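Local coordinates for protein putative acetyl/propionyl-CoA carboxylase, alpha subunit (Methylibium petroleiphilum, PDB 2O1Q) that is a zinc-containing cupin-fold protein, probably a metal-dependent dioxygenase of the acetylacetone-cleaving type, though its substrate and reaction remain putative, at residues Val17-Phe22 / Gly30-Leu35; Lys34-Ser39 / Thr46-Cys51. All coordinates share one frame; numbering follows the deposited sequence.

Interaction 1: Val17-Phe22 / Gly30-Leu35; sequences VDWKPF and GIRWKL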
loop_
_atom_site.group_PDB
_atom_site.type_symbol
_atom_site.label_atom_id
_atom_site.label_comp_id
_atom_site.label_asym_id
_atom_site.label_seq_id
_atom_site.Cartn_x
_atom_site.Cartn_y
_atom_site.Cartn_z
ATOM N N VAL A 17 21.863 3.496 18.057
ATOM C CA VAL A 17 20.534 3.653 18.610
ATOM C C VAL A 17 20.479 2.586 19.688
ATOM O O VAL A 17 20.807 1.460 19.422
ATOM C CB VAL A 17 19.460 3.431 17.520
ATOM C CG1 VAL A 17 18.045 3.278 18.135
ATOM C CG2 VAL A 17 19.512 4.576 16.433
ATOM N N ASP A 18 20.117 2.962 20.920
ATOM C CA ASP A 18 19.993 2.014 22.023
ATOM C C ASP A 18 18.727 1.177 21.906
ATOM O O ASP A 18 17.656 1.701 21.548
ATOM C CB ASP A 18 19.946 2.736 23.367
ATOM C CG ASP A 18 21.308 3.165 23.843
ATOM O OD1 ASP A 18 22.273 2.408 23.618
ATOM O OD2 ASP A 18 21.406 4.253 24.425
ATOM N N TRP A 19 18.838 -0.096 22.266
ATOM C CA TRP A 19 17.671 -0.931 22.482
ATOM C C TRP A 19 16.834 -0.335 23.600
ATOM O O TRP A 19 17.359 0.250 24.558
ATOM C CB TRP A 19 18.083 -2.352 22.887
ATOM C CG TRP A 19 18.827 -3.178 21.851
ATOM C CD1 TRP A 19 20.188 -3.413 21.795
ATOM C CD2 TRP A 19 18.275 -3.801 20.710
ATOM N NE1 TRP A 19 20.492 -4.184 20.710
ATOM C CE2 TRP A 19 19.340 -4.448 20.026
ATOM C CE3 TRP A 19 16.976 -3.920 20.210
ATOM C CZ2 TRP A 19 19.142 -5.146 18.858
ATOM C CZ3 TRP A 19 16.793 -4.636 19.115
ATOM C CH2 TRP A 19 17.854 -5.207 18.418
ATOM N N LYS A 20 15.530 -0.473 23.493
ATOM C CA LYS A 20 14.565 -0.111 24.528
ATOM C C LYS A 20 13.761 -1.356 24.907
ATOM O O LYS A 20 13.511 -2.210 24.100
ATOM C CB LYS A 20 13.596 1.029 24.079
ATOM C CG LYS A 20 14.204 2.417 23.909
ATOM C CD LYS A 20 13.127 3.500 23.870
ATOM C CE LYS A 20 13.721 4.888 23.797
ATOM N NZ LYS A 20 14.201 5.163 22.424
ATOM N N PRO A 21 13.342 -1.462 26.164
ATOM C CA PRO A 21 12.460 -2.581 26.490
ATOM C C PRO A 21 11.129 -2.490 25.709
ATOM O O PRO A 21 10.551 -1.400 25.542
ATOM C CB PRO A 21 12.260 -2.463 28.004
ATOM C CG PRO A 21 13.257 -1.434 28.473
ATOM C CD PRO A 21 13.625 -0.595 27.312
ATOM N N PHE A 22 10.681 -3.621 25.152
ATOM C CA PHE A 22 9.422 -3.681 24.485
ATOM C C PHE A 22 8.344 -3.760 25.582
ATOM O O PHE A 22 8.550 -4.416 26.620
ATOM C CB PHE A 22 9.362 -4.903 23.538
ATOM C CG PHE A 22 8.213 -4.867 22.626
ATOM C CD1 PHE A 22 8.196 -3.980 21.577
ATOM C CD2 PHE A 22 7.069 -5.615 22.893
ATOM C CE1 PHE A 22 7.101 -3.869 20.766
ATOM C CE2 PHE A 22 5.975 -5.502 22.094
ATOM C CZ PHE A 22 5.982 -4.632 21.034
ATOM N N GLY A 30 11.509 -10.399 28.268
ATOM C CA GLY A 30 12.620 -9.481 28.125
ATOM C C GLY A 30 12.954 -8.994 26.727
ATOM O O GLY A 30 14.120 -8.629 26.425
ATOM N N ILE A 31 11.955 -8.923 25.866
ATOM C CA ILE A 31 12.133 -8.483 24.503
ATOM C C ILE A 31 12.488 -6.980 24.509
ATOM O O ILE A 31 11.915 -6.192 25.295
ATOM C CB ILE A 31 10.846 -8.741 23.666
ATOM C CG1 ILE A 31 10.539 -10.268 23.570
ATOM C CG2 ILE A 31 10.950 -8.053 22.297
ATOM C CD1 ILE A 31 9.380 -10.702 22.625
ATOM N N ARG A 32 13.418 -6.617 23.632
ATOM C CA ARG A 32 13.851 -5.239 23.405
ATOM C C ARG A 32 13.675 -4.954 21.932
ATOM O O ARG A 32 13.547 -5.878 21.086
ATOM C CB ARG A 32 15.292 -5.010 23.845
ATOM C CG ARG A 32 15.448 -5.120 25.352
ATOM C CD ARG A 32 16.867 -4.850 25.797
ATOM N NE ARG A 32 17.857 -5.615 25.031
ATOM C CZ ARG A 32 19.156 -5.331 24.951
ATOM N NH1 ARG A 32 19.677 -4.293 25.540
ATOM N NH2 ARG A 32 19.942 -6.050 24.190
ATOM N N TRP A 33 13.661 -3.671 21.595
ATOM C CA TRP A 33 13.360 -3.256 20.225
ATOM C C TRP A 33 14.072 -1.955 19.883
ATOM O O TRP A 33 14.454 -1.230 20.794
ATOM C CB TRP A 33 11.856 -3.190 19.994
ATOM C CG TRP A 33 11.122 -2.023 20.524
ATOM C CD1 TRP A 33 11.235 -1.473 21.739
ATOM C CD2 TRP A 33 10.110 -1.280 19.840
ATOM N NE1 TRP A 33 10.338 -0.464 21.892
ATOM C CE2 TRP A 33 9.669 -0.285 20.711
ATOM C CE3 TRP A 33 9.556 -1.350 18.564
ATOM C CZ2 TRP A 33 8.673 0.628 20.360
ATOM C CZ3 TRP A 33 8.575 -0.449 18.220
ATOM C CH2 TRP A 33 8.170 0.540 19.109
ATOM N N LYS A 34 14.120 -1.652 18.571
ATOM C CA LYS A 34 14.476 -0.322 18.009
ATOM C C LYS A 34 13.424 -0.116 16.951
ATOM O O LYS A 34 13.310 -0.926 16.027
ATOM C CB LYS A 34 15.858 -0.319 17.406
ATOM C CG LYS A 34 16.932 -0.689 18.423
ATOM C CD LYS A 34 18.317 -0.687 17.790
ATOM C CE LYS A 34 19.342 -1.172 18.776
ATOM N NZ LYS A 34 20.747 -1.036 18.269
ATOM N N LEU A 35 12.677 0.975 17.066
ATOM C CA LEU A 35 11.859 1.442 15.984
ATOM C C LEU A 35 12.725 2.127 14.949
ATOM O O LEU A 35 13.517 2.965 15.274
ATOM C CB LEU A 35 10.792 2.408 16.477
ATOM C CG LEU A 35 9.773 2.916 15.453
ATOM C CD1 LEU A 35 9.023 1.708 14.907
ATOM C CD2 LEU A 35 8.835 3.921 16.100
HETATM O O HOH W 1 9.509 1.279 24.062
#
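The indole of Trp19 is sandwiched between Arg32 and Lys34, at the edge of a cupin sheet where strand 20-21 pairs antiparallel with strand 32-39. Over one face lies the Arg32 guanidinium, its plane 28° from the ring and its NH2 nearest CD1; the same NH2 makes a salt bridge to Asp50 OD2, which helps hold the guanidinium in place. Over the opposite face the extended Lys34 chain crosses at about a right angle, with CE of Lys34 3.4 Å from CD2 of Trp19, a CH-pi contact continued by the ammonium as a cation-pi interaction with the five-membered ring. Trp33 CA meets the indole edge. With an alanine here, both the Arg32 guanidinium and the Lys34 ammonium would probably lose their aromatic partner, and a gap would open between these two side chains. The aromatic pair Phe22-Trp33 is T-shaped: Phe22 turns its edge, through CD1, onto one face of Trp33, with the five-membered ring of Trp33 and the Phe22 ring at 89°. With chi1 at 78°, Trp33 CG is wedged between its own backbone N and carbonyl carbon, and the indole edge comes up to Lys20 O. Backbone bonds join Lys20 and Trp33 in both directions, and Phe22 N reaches Ile31 O at 2.9 Å. Helix 136-144 also packs against Trp33 through Ala139 and Trp143. A water accepts from Trp33 NE1 and donates to Pro21 O, bridging strand to side chain. Beyond the Trp19 ring, Lys34 NZ, also bonded to Met14 O, donates to Val17 O at 2.8 Å.

Interaction 2: Lys34-Ser39 / Thr46-Cys51; sequences KLLHVS and TAIFDC
Thr46 O is gripped by two successive amides of the facing strand, Leu36 N at 2.8 Å and His37 N at a longer 3.2 Å from that oxygen, both arriving from the same face of its carbonyl plane. The His37-Thr46 pair is completed by Thr46 N, which donates to His37 O. Beside this twice-accepting oxygen sit alkyl groups: CD1 of Leu35 approaches Thr46 O to 3.3 Å, carried there by CG standing anti to the backbone N (chi1 -176°), and Leu36 CB flanks it as well. Before the irregularity the pairing is regular, with Lys34 and Ile48 exchanging both backbone bonds; the Ile48 N bond to Lys34 O is nearly straight at 165°. Ala47 presents its methyl to the same sheet face as Leu35, where Ala47 CB meets Leu35 CD1 at 4.2 Å. On the other face Ile48 CG2 touches Lys34 CB at 3.8 Å and lies near Leu36 CD1. The His37 ring is fixed at both nitrogens: NE2 lies 2.6 Å from Ser39 OG, which sits in the ring plane, and ND1 bonds Glu10. Tyr95 of a second subunit stacks on that ring, while Thr46 OG1 is hydrogen-bonded to Ser116 OG of its own chain and to Glu67 OE1 of that second subunit. Two residues opposite one, inside the antiparallel hairpin of strands 32-39 and 44-51, make a classic beta bulge, here set in a cupin sheet at a subunit interface.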
loop_
_atom_site.group_PDB
_atom_site.type_symbol
_atom_site.label_atom_id
_atom_site.label_comp_id
_atom_site.label_asym_id
_atom_site.label_seq_id
_atom_site.Cartn_x
_atom_site.Cartn_y
_atom_site.Cartn_z
ATOM N N LYS A 34 14.120 -1.652 18.571
ATOM C CA LYS A 34 14.476 -0.322 18.009
ATOM C C LYS A 34 13.424 -0.116 16.951
ATOM O O LYS A 34 13.310 -0.926 16.027
ATOM C CB LYS A 34 15.858 -0.319 17.406
ATOM C CG LYS A 34 16.932 -0.689 18.423
ATOM C CD LYS A 34 18.317 -0.687 17.790
ATOM C CE LYS A 34 19.342 -1.172 18.776
ATOM N NZ LYS A 34 20.747 -1.036 18.269
ATOM N N LEU A 35 12.677 0.975 17.066
ATOM C CA LEU A 35 11.859 1.442 15.984
ATOM C C LEU A 35 12.725 2.127 14.949
ATOM O O LEU A 35 13.517 2.965 15.274
ATOM C CB LEU A 35 10.792 2.408 16.477
ATOM C CG LEU A 35 9.773 2.916 15.453
ATOM C CD1 LEU A 35 9.023 1.708 14.907
ATOM C CD2 LEU A 35 8.835 3.921 16.100
ATOM N N LEU A 36 12.563 1.726 13.693
ATOM C CA LEU A 36 13.428 2.189 12.623
ATOM C C LEU A 36 12.735 3.206 11.726
ATOM O O LEU A 36 13.365 4.169 11.232
ATOM C CB LEU A 36 13.892 1.014 11.805
ATOM C CG LEU A 36 14.775 0.004 12.555
ATOM C CD1 LEU A 36 15.015 -1.223 11.639
ATOM C CD2 LEU A 36 16.071 0.645 13.086
ATOM N N HIS A 37 11.429 3.054 11.556
ATOM C CA HIS A 37 10.705 3.920 10.615
ATOM C C HIS A 37 9.214 3.857 10.860
ATOM O O HIS A 37 8.659 2.774 11.157
ATOM C CB HIS A 37 11.018 3.544 9.159
ATOM C CG HIS A 37 10.160 4.246 8.150
ATOM N ND1 HIS A 37 10.434 5.511 7.686
ATOM C CD2 HIS A 37 9.040 3.848 7.520
ATOM C CE1 HIS A 37 9.476 5.882 6.851
ATOM N NE2 HIS A 37 8.633 4.873 6.711
ATOM N N VAL A 38 8.535 4.968 10.682
ATOM C CA VAL A 38 7.091 4.992 10.538
ATOM C C VAL A 38 6.723 5.779 9.273
ATOM O O VAL A 38 7.354 6.825 9.030
ATOM C CB VAL A 38 6.344 5.532 11.783
ATOM C CG1 VAL A 38 6.652 4.680 13.039
ATOM C CG2 VAL A 38 6.575 7.060 11.970
ATOM N N SER A 39 5.661 5.359 8.596
ATOM C CA SER A 39 5.092 5.978 7.425
ATOM C C SER A 39 3.691 6.454 7.796
ATOM O O SER A 39 2.739 5.633 7.833
ATOM C CB SER A 39 4.968 4.985 6.305
ATOM O OG SER A 39 6.230 4.812 5.644
ATOM N N THR A 46 8.403 -0.165 10.811
ATOM C CA THR A 46 9.466 -1.127 10.682
ATOM C C THR A 46 10.322 -1.011 11.928
ATOM O O THR A 46 10.586 0.122 12.430
ATOM C CB THR A 46 10.308 -0.768 9.467
ATOM O OG1 THR A 46 9.501 -0.728 8.290
ATOM C CG2 THR A 46 11.460 -1.679 9.302
ATOM N N ALA A 47 10.688 -2.165 12.457
ATOM C CA ALA A 47 11.387 -2.260 13.720
ATOM C C ALA A 47 12.250 -3.478 13.712
ATOM O O ALA A 47 12.041 -4.419 12.868
ATOM C CB ALA A 47 10.355 -2.287 14.893
ATOM N N ILE A 48 13.236 -3.499 14.630
ATOM C CA ILE A 48 14.056 -4.703 14.876
ATOM C C ILE A 48 13.941 -5.050 16.345
ATOM O O ILE A 48 13.663 -4.172 17.179
ATOM C CB ILE A 48 15.525 -4.529 14.402
ATOM C CG1 ILE A 48 16.277 -5.829 14.461
ATOM C CG2 ILE A 48 16.140 -3.350 15.145
ATOM C CD1 ILE A 48 17.596 -5.825 13.616
ATOM N N PHE A 49 13.939 -6.346 16.609
ATOM C CA PHE A 49 13.712 -6.916 17.928
ATOM C C PHE A 49 14.827 -7.852 18.339
ATOM O O PHE A 49 15.334 -8.621 17.519
ATOM C CB PHE A 49 12.405 -7.698 17.936
ATOM C CG PHE A 49 11.189 -6.866 17.533
ATOM C CD1 PHE A 49 10.894 -6.654 16.212
ATOM C CD2 PHE A 49 10.384 -6.253 18.491
ATOM C CE1 PHE A 49 9.812 -5.916 15.842
ATOM C CE2 PHE A 49 9.302 -5.518 18.108
ATOM C CZ PHE A 49 9.030 -5.323 16.804
ATOM N N ASP A 50 15.109 -7.791 19.623
ATOM C CA ASP A 50 16.126 -8.608 20.296
ATOM C C ASP A 50 15.352 -9.395 21.335
ATOM O O ASP A 50 14.819 -8.825 22.277
ATOM C CB ASP A 50 17.165 -7.716 20.956
ATOM C CG ASP A 50 18.241 -8.508 21.645
ATOM O OD1 ASP A 50 18.754 -9.449 21.018
ATOM O OD2 ASP A 50 18.559 -8.197 22.788
ATOM N N CYS A 51 15.313 -10.710 21.181
ATOM C CA CYS A 51 14.383 -11.519 21.914
ATOM C C CYS A 51 15.105 -12.621 22.624
ATOM O O CYS A 51 15.625 -13.528 21.987
ATOM C CB CYS A 51 13.381 -12.126 20.964
ATOM S SG CYS A 51 12.477 -11.036 19.868
#

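Both contacts are built on strand 32-39: interaction 1 uses its beginning and interaction 2 its continuation, with Lys34 and Leu35 common to the two. Their centres lie about 8 Å apart. In chain order, 17-22 is followed by 30-35, then 34-39 and 46-51, and the same sequence runs across the sheet, from outermost strand 20-21 through 32-39 to 44-51, which in turn pairs with 110-118. The two contacts also touch directly: Arg32 NH2 meets Asp50 OD2 at 2.9 Å in a salt bridge, and Trp19 CZ3 packs on Asp50 CB. Together they join the outermost strand of the sheet to its next two strands, and interaction 2, buried in the assembly, also borders other subunits of the tetramer.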